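Local coordinates for protein protease Do-like 2, chloroplastic (Arabidopsis thaliana, PDB 4FLN) that cuts proteins as a chloroplast serine protease, making the primary cleavage of the photodamaged D1 protein of photosystem II, at residues Val171-Val176 / Gly188-Ala193; Val214-Tyr219 / Tyr229-Thr234. All blocks are in the same frame, centred on the assembly; numbering follows the deposited sequence.

How the interactions relate
Both interactions join antiparallel strands of one closed six-stranded barrel, the second of the two in the chymotrypsin-like protease domain, and their centres lie about 10 Å apart. Interaction 1 pairs strands 165-178 and 185-191; interaction 2 pairs strands 211-216 and 228-232. Strands 185-191 and 228-232, one from each interaction, are neighbours in the barrel, so Ile189 O probably accepts a hydrogen bond from Val230 N (2.9 Å), and Ile189 CD1 packs on Pro232 CB at 3.6 Å. Interaction 2 is the nearer to the probable charge relay: the side chain of Phe216 comes within about 3 Å of that of Asp122, whereas in interaction 1 the side chain of Ile191 stays about 11 Å from that of Ser200.

Interaction 1 of 2, residues Val171-Val176 / Gly188-Ala193; sequences VSRIEV and GIQIDA
Val171-Val176 and Gly188-Ala193 run antiparallel, their strand axes approaching to 4.3 Å, and the register slips by one residue where Ser172 and Arg173 both face Gln190. That slip is a classic beta bulge: Gln190 O takes Ser172 N at 2.7 Å and Arg173 N at 3.3 Å, both from the same face of its carbonyl plane, with a weak third bond from Ser172 OG. Past the bulge the antiparallel pairing resumes. Gln190 N gives Arg173 O a nearly straight bond of 178°, and Glu175 and Gly188 exchange a pair of backbone bonds. All of this belongs to the hairpin of strands 165-178 and 185-191 in the second barrel of the trypsin-like fold. On one face, the side chains of Val171 and Ile189 cross obliquely, Val171 CG1 meeting Ile189 CG2 at 3.7 Å, each branch anti to its own backbone N. On the other, Arg173 and Gln190 lie side by side, pointing the same way. Gln190 NE2 reaches Arg173 CD at 3.3 Å and stands at the guanidinium edge, near its plane, with the amide turned 68° against it. Arg173 NH2 goes on to Gly160 O and Thr163 O of the second subunit. An alanine at Gln190 would take away this flanking amide and would probably leave a gap beside Arg173 CD, with the arginine's aliphatic chain freer to turn.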
loop_
_atom_site.group_PDB
_atom_site.type_symbol
_atom_site.label_atom_id
_atom_site.label_comp_id
_atom_site.label_asym_id
_atom_site.label_seq_id
_atom_site.Cartn_x
_atom_site.Cartn_y
_atom_site.Cartn_z
ATOM N N VAL B 171 36.371 -3.289 9.688
ATOM C CA VAL B 171 36.178 -1.940 9.220
ATOM C C VAL B 171 36.013 -2.149 7.742
ATOM O O VAL B 171 36.938 -2.606 7.089
ATOM C CB VAL B 171 37.430 -1.082 9.447
ATOM C CG1 VAL B 171 37.376 0.156 8.574
ATOM C CG2 VAL B 171 37.570 -0.707 10.919
ATOM N N SER B 172 34.830 -1.854 7.219
ATOM C CA SER B 172 34.582 -2.000 5.791
ATOM C C SER B 172 35.001 -0.786 4.981
ATOM O O SER B 172 35.510 -0.925 3.869
ATOM C CB SER B 172 33.124 -2.392 5.491
ATOM O OG SER B 172 32.214 -1.771 6.372
ATOM N N ARG B 173 34.750 0.401 5.532
ATOM C CA ARG B 173 34.934 1.646 4.791
ATOM C C ARG B 173 35.400 2.802 5.666
ATOM O O ARG B 173 34.860 3.026 6.754
ATOM C CB ARG B 173 33.619 2.033 4.112
ATOM C CG ARG B 173 33.788 2.816 2.830
ATOM C CD ARG B 173 32.477 2.958 2.099
ATOM N NE ARG B 173 32.692 3.455 0.749
ATOM C CZ ARG B 173 31.773 4.089 0.028
ATOM N NH1 ARG B 173 30.561 4.314 0.529
ATOM N NH2 ARG B 173 32.070 4.505 -1.195
ATOM N N ILE B 174 36.392 3.544 5.182
ATOM C CA ILE B 174 36.767 4.817 5.791
ATOM C C ILE B 174 36.481 5.942 4.808
ATOM O O ILE B 174 37.189 6.115 3.820
ATOM C CB ILE B 174 38.249 4.849 6.183
ATOM C CG1 ILE B 174 38.504 3.920 7.359
ATOM C CG2 ILE B 174 38.661 6.248 6.573
ATOM C CD1 ILE B 174 39.880 3.338 7.346
ATOM N N GLU B 175 35.450 6.721 5.101
ATOM C CA GLU B 175 34.931 7.696 4.153
ATOM C C GLU B 175 34.495 8.955 4.895
ATOM O O GLU B 175 34.276 8.928 6.101
ATOM C CB GLU B 175 33.745 7.076 3.411
ATOM C CG GLU B 175 33.067 7.965 2.388
ATOM C CD GLU B 175 33.904 8.178 1.147
ATOM O OE1 GLU B 175 33.521 7.654 0.079
ATOM O OE2 GLU B 175 34.938 8.877 1.238
ATOM N N VAL B 176 34.393 10.067 4.186
ATOM C CA VAL B 176 33.735 11.239 4.740
ATOM C C VAL B 176 32.221 11.105 4.546
ATOM O O VAL B 176 31.761 10.793 3.449
ATOM C CB VAL B 176 34.246 12.525 4.073
ATOM C CG1 VAL B 176 33.162 13.585 4.045
ATOM C CG2 VAL B 176 35.470 13.036 4.788
ATOM N N GLY B 188 34.395 9.194 8.857
ATOM C CA GLY B 188 33.615 8.168 9.521
ATOM C C GLY B 188 34.105 6.782 9.158
ATOM O O GLY B 188 34.689 6.593 8.096
ATOM N N ILE B 189 33.863 5.815 10.040
ATOM C CA ILE B 189 34.249 4.432 9.802
ATOM C C ILE B 189 33.001 3.599 9.591
ATOM O O ILE B 189 32.082 3.653 10.398
ATOM C CB ILE B 189 35.016 3.838 11.006
ATOM C CG1 ILE B 189 36.238 4.690 11.348
ATOM C CG2 ILE B 189 35.431 2.395 10.735
ATOM C CD1 ILE B 189 36.841 4.354 12.696
ATOM N N GLN B 190 32.967 2.841 8.497
ATOM C CA GLN B 190 31.894 1.884 8.243
ATOM C C GLN B 190 32.317 0.505 8.726
ATOM O O GLN B 190 33.448 0.082 8.500
ATOM C CB GLN B 190 31.626 1.790 6.755
ATOM C CG GLN B 190 30.415 2.516 6.243
ATOM C CD GLN B 190 30.165 2.206 4.773
ATOM O OE1 GLN B 190 30.266 1.051 4.347
ATOM N NE2 GLN B 190 29.840 3.234 3.993
ATOM N N ILE B 191 31.414 -0.205 9.385
ATOM C CA ILE B 191 31.707 -1.576 9.781
ATOM C C ILE B 191 30.726 -2.576 9.189
ATOM O O ILE B 191 29.603 -2.247 8.825
ATOM C CB ILE B 191 31.763 -1.768 11.320
ATOM C CG1 ILE B 191 30.440 -1.353 11.961
ATOM C CG2 ILE B 191 32.968 -1.022 11.939
ATOM C CD1 ILE B 191 30.024 -2.284 13.067
ATOM N N ASP B 192 31.168 -3.818 9.178
ATOM C CA ASP B 192 30.595 -4.935 8.446
ATOM C C ASP B 192 29.432 -5.542 9.238
ATOM O O ASP B 192 28.887 -6.574 8.874
ATOM C CB ASP B 192 31.747 -5.939 8.287
ATOM C CG ASP B 192 31.371 -7.179 7.542
ATOM O OD1 ASP B 192 30.977 -8.162 8.205
ATOM O OD2 ASP B 192 31.521 -7.188 6.305
ATOM N N ALA B 193 29.079 -4.919 10.356
ATOM C CA ALA B 193 28.064 -5.469 11.257
ATOM C C ALA B 193 26.989 -4.444 11.594
ATOM O O ALA B 193 27.280 -3.262 11.743
ATOM C CB ALA B 193 28.719 -5.979 12.537
#

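Interaction 2 of 2, residues Val214-Tyr219 / Tyr229-Thr234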
loop_
_atom_site.group_PDB
_atom_site.type_symbol
_atom_site.label_atom_id
_atom_site.label_comp_id
_atom_site.label_asym_id
_atom_site.label_seq_id
_atom_site.Cartn_x
_atom_site.Cartn_y
_atom_site.Cartn_z
ATOM N N VAL B 214 33.001 5.852 18.354
ATOM C CA VAL B 214 31.718 5.721 19.039
ATOM C C VAL B 214 30.682 5.200 18.056
ATOM O O VAL B 214 30.638 5.651 16.913
ATOM C CB VAL B 214 31.257 7.080 19.607
ATOM C CG1 VAL B 214 29.825 7.011 20.132
ATOM C CG2 VAL B 214 32.206 7.539 20.692
ATOM N N ALA B 215 29.858 4.248 18.485
ATOM C CA ALA B 215 28.833 3.695 17.596
ATOM C C ALA B 215 27.755 4.733 17.364
ATOM O O ALA B 215 27.486 5.548 18.237
ATOM C CB ALA B 215 28.229 2.414 18.161
ATOM N N PHE B 216 27.163 4.710 16.173
ATOM C CA PHE B 216 26.124 5.660 15.804
ATOM C C PHE B 216 24.972 4.985 15.059
ATOM O O PHE B 216 25.172 4.409 13.991
ATOM C CB PHE B 216 26.731 6.782 14.956
ATOM C CG PHE B 216 25.719 7.711 14.356
ATOM C CD1 PHE B 216 25.195 8.755 15.094
ATOM C CD2 PHE B 216 25.301 7.547 13.042
ATOM C CE1 PHE B 216 24.261 9.615 14.535
ATOM C CE2 PHE B 216 24.371 8.403 12.476
ATOM C CZ PHE B 216 23.852 9.439 13.222
ATOM N N GLN B 217 23.774 5.048 15.636
ATOM C CA GLN B 217 22.569 4.531 14.996
ATOM C C GLN B 217 21.354 5.403 15.314
ATOM O O GLN B 217 21.071 5.687 16.482
ATOM C CB GLN B 217 22.314 3.092 15.444
ATOM C CG GLN B 217 21.044 2.466 14.882
ATOM C CD GLN B 217 21.083 2.305 13.371
ATOM O OE1 GLN B 217 20.483 3.091 12.636
ATOM N NE2 GLN B 217 21.791 1.280 12.902
ATOM N N VAL B 218 20.624 5.793 14.271
ATOM C CA VAL B 218 19.486 6.707 14.391
ATOM C C VAL B 218 18.331 6.252 15.296
ATOM O O VAL B 218 18.073 6.871 16.329
ATOM C CB VAL B 218 18.917 7.078 13.005
ATOM C CG1 VAL B 218 18.609 5.821 12.199
ATOM C CG2 VAL B 218 17.671 7.941 13.158
ATOM N N TYR B 219 17.630 5.193 14.888
ATOM C CA TYR B 219 16.393 4.746 15.546
ATOM C C TYR B 219 15.174 5.551 15.089
ATOM O O TYR B 219 14.759 5.473 13.932
ATOM C CB TYR B 219 16.523 4.794 17.068
ATOM N N TYR B 229 27.678 2.236 11.665
ATOM C CA TYR B 229 28.507 3.435 11.568
ATOM C C TYR B 229 29.238 3.767 12.859
ATOM O O TYR B 229 28.747 3.520 13.958
ATOM C CB TYR B 229 27.665 4.621 11.129
ATOM C CG TYR B 229 27.109 4.433 9.751
ATOM C CD1 TYR B 229 27.854 4.784 8.631
ATOM C CD2 TYR B 229 25.852 3.882 9.563
ATOM C CE1 TYR B 229 27.355 4.605 7.359
ATOM C CE2 TYR B 229 25.343 3.700 8.297
ATOM C CZ TYR B 229 26.100 4.062 7.198
ATOM O OH TYR B 229 25.594 3.880 5.936
ATOM N N VAL B 230 30.428 4.332 12.719
ATOM C CA VAL B 230 31.225 4.683 13.882
ATOM C C VAL B 230 31.882 6.042 13.732
ATOM O O VAL B 230 32.615 6.284 12.779
ATOM C CB VAL B 230 32.326 3.639 14.157
ATOM C CG1 VAL B 230 33.184 4.083 15.335
ATOM C CG2 VAL B 230 31.711 2.272 14.414
ATOM N N ILE B 231 31.625 6.924 14.685
ATOM C CA ILE B 231 32.378 8.159 14.783
ATOM C C ILE B 231 33.803 7.836 15.238
ATOM O O ILE B 231 33.999 7.340 16.349
ATOM C CB ILE B 231 31.719 9.086 15.793
ATOM C CG1 ILE B 231 30.267 9.335 15.378
ATOM C CG2 ILE B 231 32.502 10.389 15.903
ATOM C CD1 ILE B 231 29.306 9.551 16.516
ATOM N N PRO B 232 34.804 8.096 14.374
ATOM C CA PRO B 232 36.186 7.715 14.707
ATOM C C PRO B 232 36.832 8.549 15.815
ATOM O O PRO B 232 36.375 9.656 16.145
ATOM C CB PRO B 232 36.945 7.916 13.387
ATOM C CG PRO B 232 36.099 8.845 12.589
ATOM C CD PRO B 232 34.680 8.562 12.981
ATOM N N THR B 233 37.901 7.990 16.377
ATOM C CA THR B 233 38.700 8.642 17.404
ATOM C C THR B 233 39.106 10.067 17.043
ATOM O O THR B 233 39.052 10.964 17.885
ATOM C CB THR B 233 39.981 7.838 17.668
ATOM O OG1 THR B 233 39.629 6.589 18.251
ATOM C CG2 THR B 233 40.912 8.585 18.617
ATOM N N THR B 234 39.524 10.274 15.798
ATOM C CA THR B 234 40.006 11.588 15.382
ATOM C C THR B 234 38.939 12.680 15.504
ATOM O O THR B 234 39.237 13.800 15.914
ATOM C CB THR B 234 40.604 11.558 13.963
ATOM O OG1 THR B 234 39.568 11.340 13.004
ATOM C CG2 THR B 234 41.604 10.424 13.849
#
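Val214 and Ile231 are an antiparallel hydrogen-bonded pair in the last hairpin of the chymotrypsin-like second barrel, formed by strands 211-216 and 228-232. Ile231 N gives to Val214 O at 2.7 Å, in the carbonyl plane, and Phe216 N donates to Tyr229 O at 3.0 Å in a looser pairing. The side chain of Ile231 lies on the face it shares with Val214 and Phe216. Its CB stands 4.3 Å from Val214 CB. CG1, anti to the carbonyl carbon (chi1 -57°), passes 4.0 Å from Val214 O, and the terminal CD1 ends 4.1 Å from Phe216 CB, approaching the phenyl ring obliquely. Ala215 and Val230 turn to the other face, where Val230 CG1 rests against the Val214 backbone. Pro232, the last residue of the strand, is also at the N-cap position of helix 233-246, and its ring packs on Tyr179. Phe216 carries the contact towards the active site: with CG anti to the backbone N (chi1 172°), the end of its side chain leads away from the 229-234 segment, and the side chain touches Asp122, probably of the charge relay, with His91 also close by. At the edge of the Phe216 ring, near its plane, Phe216 CD2 meets Tyr229 CB at 4.2 Å.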